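Local coordinates for protein KLLA0C04147p (Kluyveromyces lactis, PDB 5H2D) that binds ergosterol in its oxysterol-binding-protein-related domain, the part of the longer protein described here, and probably transfers sterols between membranes, at residues K401-P406 and Y412-G417; Y187-P192 and E198-Y203. All coordinates share one frame; numbering follows the deposited sequence.

How the contacts relate
Each contact joins the two arms of its own beta hairpin within the oxysterol-binding domain, but at different depths. Contact 2 is largely buried: two strands of the large antiparallel array pair in regular register, and its charged groups are matched by partners on nearby strands and on helix 95-108. Contact 1 is a surface hairpin late in the chain, a two-strand sheet of its own, with lysines on both faces and aromatic rings turned to the body of the domain. The two meet where His405 packs on Tyr187 and Leu200, its CD2 lying 3.5 Å from CE2 of Tyr187. The late hairpin thus rests on the earlier one, mainly through aromatic and aliphatic groups, with a hydrogen bond from Tyr187 to Thr408 besides.

Contact 1: residues K401-P406 and Y412-G417; sequences KKEIHP and YWKFNG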
loop_
_atom_site.group_PDB
_atom_site.type_symbol
_atom_site.label_atom_id
_atom_site.label_comp_id
_atom_site.label_asym_id
_atom_site.label_seq_id
_atom_site.Cartn_x
_atom_site.Cartn_y
_atom_site.Cartn_z
ATOM N N LYS A 401 2.655 15.296 -11.224
ATOM C CA LYS A 401 3.762 16.229 -11.344
ATOM C C LYS A 401 4.301 16.528 -9.955
ATOM O O LYS A 401 3.530 16.699 -9.011
ATOM C CB LYS A 401 3.339 17.543 -12.030
ATOM C CG LYS A 401 4.448 18.590 -12.050
ATOM C CD LYS A 401 4.284 19.602 -13.176
ATOM C CE LYS A 401 5.516 20.507 -13.261
ATOM N NZ LYS A 401 5.643 21.187 -14.587
ATOM N N LYS A 402 5.620 16.598 -9.834
ATOM C CA LYS A 402 6.210 16.897 -8.538
ATOM C C LYS A 402 5.956 18.356 -8.186
ATOM O O LYS A 402 6.218 19.257 -8.993
ATOM C CB LYS A 402 7.704 16.590 -8.547
ATOM C CG LYS A 402 8.367 16.698 -7.167
ATOM C CD LYS A 402 9.878 16.464 -7.246
ATOM C CE LYS A 402 10.224 14.987 -7.361
ATOM N NZ LYS A 402 10.090 14.290 -6.049
ATOM N N GLU A 403 5.420 18.582 -6.991
ATOM C CA GLU A 403 5.119 19.918 -6.498
ATOM C C GLU A 403 5.524 20.000 -5.034
ATOM O O GLU A 403 5.884 18.997 -4.411
ATOM C CB GLU A 403 3.634 20.252 -6.664
ATOM C CG GLU A 403 3.128 20.195 -8.101
ATOM C CD GLU A 403 3.574 21.387 -8.927
ATOM O OE1 GLU A 403 3.191 21.459 -10.114
ATOM O OE2 GLU A 403 4.307 22.252 -8.399
ATOM N N ILE A 404 5.463 21.205 -4.477
ATOM C CA ILE A 404 5.710 21.418 -3.057
ATOM C C ILE A 404 4.370 21.450 -2.337
ATOM O O ILE A 404 3.469 22.221 -2.707
ATOM C CB ILE A 404 6.518 22.705 -2.821
ATOM C CG1 ILE A 404 7.969 22.485 -3.273
ATOM C CG2 ILE A 404 6.451 23.108 -1.360
ATOM C CD1 ILE A 404 8.775 23.748 -3.442
ATOM N N HIS A 405 4.216 20.593 -1.331
ATOM C CA HIS A 405 2.943 20.533 -0.637
ATOM C C HIS A 405 2.768 21.773 0.240
ATOM O O HIS A 405 3.699 22.171 0.941
ATOM C CB HIS A 405 2.833 19.274 0.223
ATOM C CG HIS A 405 1.441 19.026 0.704
ATOM N ND1 HIS A 405 0.940 19.595 1.856
ATOM C CD2 HIS A 405 0.425 18.320 0.159
ATOM C CE1 HIS A 405 -0.319 19.231 2.011
ATOM N NE2 HIS A 405 -0.655 18.455 0.996
ATOM N N PRO A 406 1.584 22.386 0.225
ATOM C CA PRO A 406 1.406 23.643 0.972
ATOM C C PRO A 406 1.479 23.487 2.481
ATOM O O PRO A 406 1.785 24.473 3.161
ATOM C CB PRO A 406 0.019 24.121 0.522
ATOM C CG PRO A 406 -0.686 22.890 0.065
ATOM C CD PRO A 406 0.377 22.008 -0.528
ATOM N N TYR A 412 6.065 16.447 -3.237
ATOM C CA TYR A 412 5.147 15.320 -3.339
ATOM C C TYR A 412 4.687 15.210 -4.784
ATOM O O TYR A 412 4.886 16.120 -5.592
ATOM C CB TYR A 412 3.952 15.470 -2.388
ATOM C CG TYR A 412 2.871 16.425 -2.861
ATOM C CD1 TYR A 412 3.118 17.783 -2.982
ATOM C CD2 TYR A 412 1.605 15.964 -3.171
ATOM C CE1 TYR A 412 2.134 18.650 -3.411
ATOM C CE2 TYR A 412 0.613 16.824 -3.602
ATOM C CZ TYR A 412 0.881 18.166 -3.711
ATOM O OH TYR A 412 -0.114 19.019 -4.135
ATOM N N TRP A 413 4.092 14.069 -5.116
ATOM C CA TRP A 413 3.598 13.830 -6.466
ATOM C C TRP A 413 2.126 14.205 -6.504
ATOM O O TRP A 413 1.286 13.514 -5.921
ATOM C CB TRP A 413 3.821 12.375 -6.869
ATOM C CG TRP A 413 5.268 12.049 -6.982
ATOM C CD1 TRP A 413 6.051 11.451 -6.038
ATOM C CD2 TRP A 413 6.119 12.324 -8.095
ATOM N NE1 TRP A 413 7.338 11.326 -6.497
ATOM C CE2 TRP A 413 7.406 11.845 -7.766
ATOM C CE3 TRP A 413 5.911 12.896 -9.356
ATOM C CZ2 TRP A 413 8.485 11.948 -8.643
ATOM C CZ3 TRP A 413 6.991 12.998 -10.229
ATOM C CH2 TRP A 413 8.259 12.532 -9.863
ATOM N N LYS A 414 1.821 15.310 -7.179
ATOM C CA LYS A 414 0.463 15.837 -7.240
ATOM C C LYS A 414 -0.256 15.240 -8.445
ATOM O O LYS A 414 0.131 15.477 -9.592
ATOM C CB LYS A 414 0.486 17.361 -7.318
ATOM C CG LYS A 414 -0.893 17.987 -7.219
ATOM C CD LYS A 414 -0.799 19.506 -7.237
ATOM C CE LYS A 414 -2.136 20.144 -6.916
ATOM N NZ LYS A 414 -3.174 19.772 -7.906
ATOM N N PHE A 415 -1.296 14.461 -8.176
ATOM C CA PHE A 415 -2.176 13.952 -9.223
ATOM C C PHE A 415 -2.724 15.116 -10.040
ATOM O O PHE A 415 -3.159 16.125 -9.480
ATOM C CB PHE A 415 -3.296 13.151 -8.549
ATOM C CG PHE A 415 -4.282 12.494 -9.487
ATOM C CD1 PHE A 415 -3.893 11.465 -10.326
ATOM C CD2 PHE A 415 -5.618 12.865 -9.461
ATOM C CE1 PHE A 415 -4.825 10.842 -11.158
ATOM C CE2 PHE A 415 -6.551 12.256 -10.275
ATOM C CZ PHE A 415 -6.158 11.242 -11.134
ATOM N N ASN A 416 -2.682 14.998 -11.371
ATOM C CA ASN A 416 -3.129 16.119 -12.198
ATOM C C ASN A 416 -4.636 16.145 -12.420
ATOM O O ASN A 416 -5.129 17.061 -13.086
ATOM C CB ASN A 416 -2.384 16.162 -13.545
ATOM C CG ASN A 416 -2.662 14.965 -14.448
ATOM O OD1 ASN A 416 -3.671 14.266 -14.327
ATOM N ND2 ASN A 416 -1.738 14.732 -15.376
ATOM N N GLY A 417 -5.378 15.201 -11.847
ATOM C CA GLY A 417 -6.831 15.215 -11.889
ATOM C C GLY A 417 -7.460 14.793 -13.197
ATOM O O GLY A 417 -8.686 14.889 -13.330
#
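Glu403 and Tyr412 satisfy each other's backbone: Glu403 N reaches Tyr412 O at 2.9 Å, and Tyr412 N returns to Glu403 O at 2.8 Å, both nearly in line with the carbonyls. Farther along, Lys401 and Lys414 exchange a second pair of bonds, bent more strongly at the carbonyl oxygens. Between these pairs, Lys402 CA adds a CA-H...O contact of 3.3 Å to Tyr412 O, giving that oxygen two partners. With CG of Tyr412 set between its own N and carbonyl carbon (chi1 78°), the ring is carried back to His405, whose edge meets its face in a T-shaped pair with planes at 73°; His405 ND1 is bonded to Val407 N. Lys402 CB lies over the six-membered ring of Trp413 at 4.2 Å from its centroid, and the bent lysine chain brings CE to 3.7 Å from Trp413 CZ2. The indole NE1 is satisfied by Glu166 OE1. With an alanine at Trp413, Glu166 OE1 would probably lose its indole donor and Lys402 the ring face its chain lies across. The hairpin 400-404/411-415 lies against strand 151-157, with Tyr412 on Trp155, Trp413 on Ile151 and Ala153, and Phe415 stacked on Trp155.

Contact 2: residues Y187-P192 and E198-Y203; sequences YLTIRP and EELYTY
Beside Ile190, Glu199 OE1 is gripped by two groups, the hydroxyl of Tyr201 and NE of Arg98 in a salt bridge, while Glu199 OE2 takes a bond from Asn230 ND2. Tyr201 OH donates at 2.7 Å to Glu199 OE1 from well above the carboxylate plane, and together these partners fix the rotation of a buried acid whose negative charge Arg98 probably stabilises. Glu199 and Ile190 point the same way across the strands, with Glu199 OE1 3.7 Å from Ile190 CB. Tyr201 comes at Ile190 obliquely, its CE1 3.7 Å from Ile190 CG1, and turns a ring edge to the carbonyl oxygen of Leu188. Leu188 O also accepts a nearly straight 2.7 Å bond from Tyr201 N. Leu188 N to Tyr201 O and the reciprocal bonds of Ile190 with Glu199 complete this regular antiparallel pairing.

On the other face Thr202 CG2 sits off-centre against the Tyr187 ring, 4.2 Å from its centroid, and Leu200 CD1 meets the ring edge. Tyr187 OH is bonded to Thr408 OG1. Toward the turn, Glu198 stretches out with CG anti to its own N (chi1 -176°), placing Glu198 CG 3.4 Å from Thr189 CG2 and OE1 2.8 Å from Arg191 NH1. This salt bridge lies in the guanidinium plane but above that of the carboxylate; Asp162 OD1 and Ser158 O take NH2 of Arg191, and Pro159 O its NE.

The pair is a hairpin among the antiparallel strands of the oxysterol-binding domain, structural packing with the Leu188 side chain about 12 Å from the bound ergosterol. Strand 161-173 flanks 187-190, strand 219-230 pairs with 199-203, and helix 95-108 packs on the face of Leu188 and Tyr201 through Phe105 and Leu99.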
loop_
_atom_site.group_PDB
_atom_site.type_symbol
_atom_site.label_atom_id
_atom_site.label_comp_id
_atom_site.label_asym_id
_atom_site.label_seq_id
_atom_site.Cartn_x
_atom_site.Cartn_y
_atom_site.Cartn_z
ATOM N N TYR A 187 0.077 10.791 3.093
ATOM C CA TYR A 187 -0.856 11.866 3.414
ATOM C C TYR A 187 -2.248 11.278 3.507
ATOM O O TYR A 187 -2.757 10.735 2.520
ATOM C CB TYR A 187 -0.849 12.942 2.328
ATOM C CG TYR A 187 0.415 13.746 2.161
ATOM C CD1 TYR A 187 1.553 13.190 1.576
ATOM C CD2 TYR A 187 0.461 15.090 2.535
ATOM C CE1 TYR A 187 2.713 13.937 1.402
ATOM C CE2 TYR A 187 1.619 15.846 2.366
ATOM C CZ TYR A 187 2.739 15.270 1.793
ATOM O OH TYR A 187 3.887 16.019 1.611
ATOM N N LEU A 188 -2.894 11.431 4.658
ATOM C CA LEU A 188 -4.215 10.862 4.864
ATOM C C LEU A 188 -5.140 11.986 5.309
ATOM O O LEU A 188 -4.900 12.611 6.347
ATOM C CB LEU A 188 -4.161 9.721 5.882
ATOM C CG LEU A 188 -5.294 8.697 5.793
ATOM C CD1 LEU A 188 -4.867 7.365 6.395
ATOM C CD2 LEU A 188 -6.537 9.223 6.501
ATOM N N THR A 189 -6.144 12.281 4.486
ATOM C CA THR A 189 -7.075 13.376 4.723
ATOM C C THR A 189 -8.401 12.796 5.187
ATOM O O THR A 189 -8.938 11.886 4.550
ATOM C CB THR A 189 -7.284 14.205 3.454
ATOM O OG1 THR A 189 -6.042 14.774 3.035
ATOM C CG2 THR A 189 -8.292 15.329 3.710
ATOM N N ILE A 190 -8.935 13.321 6.293
ATOM C CA ILE A 190 -10.234 12.900 6.801
ATOM C C ILE A 190 -11.184 14.083 6.695
ATOM O O ILE A 190 -10.812 15.206 7.043
ATOM C CB ILE A 190 -10.164 12.401 8.254
ATOM C CG1 ILE A 190 -9.339 11.112 8.365
ATOM C CG2 ILE A 190 -11.583 12.181 8.791
ATOM C CD1 ILE A 190 -10.041 9.878 7.820
ATOM N N ARG A 191 -12.393 13.826 6.192
ATOM C CA ARG A 191 -13.504 14.779 6.239
ATOM C C ARG A 191 -14.485 14.308 7.309
ATOM O O ARG A 191 -15.343 13.459 7.028
ATOM C CB ARG A 191 -14.193 14.878 4.874
ATOM C CG ARG A 191 -13.415 15.703 3.853
ATOM C CD ARG A 191 -13.999 15.596 2.452
ATOM N NE ARG A 191 -13.642 14.342 1.795
ATOM C CZ ARG A 191 -12.456 14.102 1.231
ATOM N NH1 ARG A 191 -11.497 15.020 1.253
ATOM N NH2 ARG A 191 -12.228 12.931 0.652
ATOM N N PRO A 192 -14.410 14.832 8.535
ATOM C CA PRO A 192 -15.169 14.236 9.643
ATOM C C PRO A 192 -16.666 14.453 9.508
ATOM O O PRO A 192 -17.127 15.458 8.962
ATOM C CB PRO A 192 -14.625 14.967 10.877
ATOM C CG PRO A 192 -13.330 15.592 10.435
ATOM C CD PRO A 192 -13.532 15.920 8.990
ATOM N N GLU A 198 -11.988 19.596 7.380
ATOM C CA GLU A 198 -11.094 18.649 6.719
ATOM C C GLU A 198 -9.706 18.733 7.342
ATOM O O GLU A 198 -9.176 19.826 7.564
ATOM C CB GLU A 198 -11.041 18.955 5.221
ATOM C CG GLU A 198 -10.216 17.986 4.393
ATOM C CD GLU A 198 -10.331 18.270 2.904
ATOM O OE1 GLU A 198 -11.202 17.669 2.247
ATOM O OE2 GLU A 198 -9.560 19.109 2.392
ATOM N N GLU A 199 -9.119 17.572 7.646
ATOM C CA GLU A 199 -7.867 17.512 8.390
ATOM C C GLU A 199 -6.878 16.580 7.698
ATOM O O GLU A 199 -7.271 15.616 7.038
ATOM C CB GLU A 199 -8.102 17.039 9.837
ATOM C CG GLU A 199 -8.725 15.662 9.920
ATOM C CD GLU A 199 -9.160 15.294 11.315
ATOM O OE1 GLU A 199 -9.564 14.129 11.515
ATOM O OE2 GLU A 199 -9.117 16.178 12.199
ATOM N N LEU A 200 -5.593 16.876 7.870
ATOM C CA LEU A 200 -4.510 16.144 7.218
ATOM C C LEU A 200 -3.643 15.436 8.245
ATOM O O LEU A 200 -3.095 16.078 9.146
ATOM C CB LEU A 200 -3.633 17.085 6.394
ATOM C CG LEU A 200 -2.362 16.462 5.808
ATOM C CD1 LEU A 200 -2.734 15.402 4.772
ATOM C CD2 LEU A 200 -1.461 17.528 5.196
ATOM N N TYR A 201 -3.474 14.123 8.075
ATOM C CA TYR A 201 -2.507 13.336 8.825
ATOM C C TYR A 201 -1.343 12.979 7.907
ATOM O O TYR A 201 -1.552 12.690 6.726
ATOM C CB TYR A 201 -3.145 12.051 9.357
ATOM C CG TYR A 201 -4.354 12.236 10.252
ATOM C CD1 TYR A 201 -5.632 12.425 9.721
ATOM C CD2 TYR A 201 -4.220 12.180 11.630
ATOM C CE1 TYR A 201 -6.731 12.572 10.553
ATOM C CE2 TYR A 201 -5.307 12.337 12.463
ATOM C CZ TYR A 201 -6.559 12.528 11.924
ATOM O OH TYR A 201 -7.646 12.676 12.769
ATOM N N THR A 202 -0.118 13.002 8.429
ATOM C CA THR A 202 1.026 12.509 7.663
ATOM C C THR A 202 1.883 11.576 8.511
ATOM O O THR A 202 1.922 11.686 9.744
ATOM C CB THR A 202 1.911 13.648 7.116
ATOM O OG1 THR A 202 2.404 14.442 8.204
ATOM C CG2 THR A 202 1.138 14.541 6.154
ATOM N N TYR A 203 2.576 10.656 7.837
ATOM C CA TYR A 203 3.446 9.680 8.495
ATOM C C TYR A 203 4.296 8.985 7.444
ATOM O O TYR A 203 4.048 9.101 6.239
ATOM C CB TYR A 203 2.639 8.651 9.284
ATOM C CG TYR A 203 1.890 7.681 8.411
ATOM C CD1 TYR A 203 0.707 8.045 7.783
ATOM C CD2 TYR A 203 2.384 6.396 8.212
ATOM C CE1 TYR A 203 0.024 7.132 6.969
ATOM C CE2 TYR A 203 1.726 5.497 7.421
ATOM C CZ TYR A 203 0.560 5.862 6.801
ATOM O OH TYR A 203 -0.069 4.916 6.022
#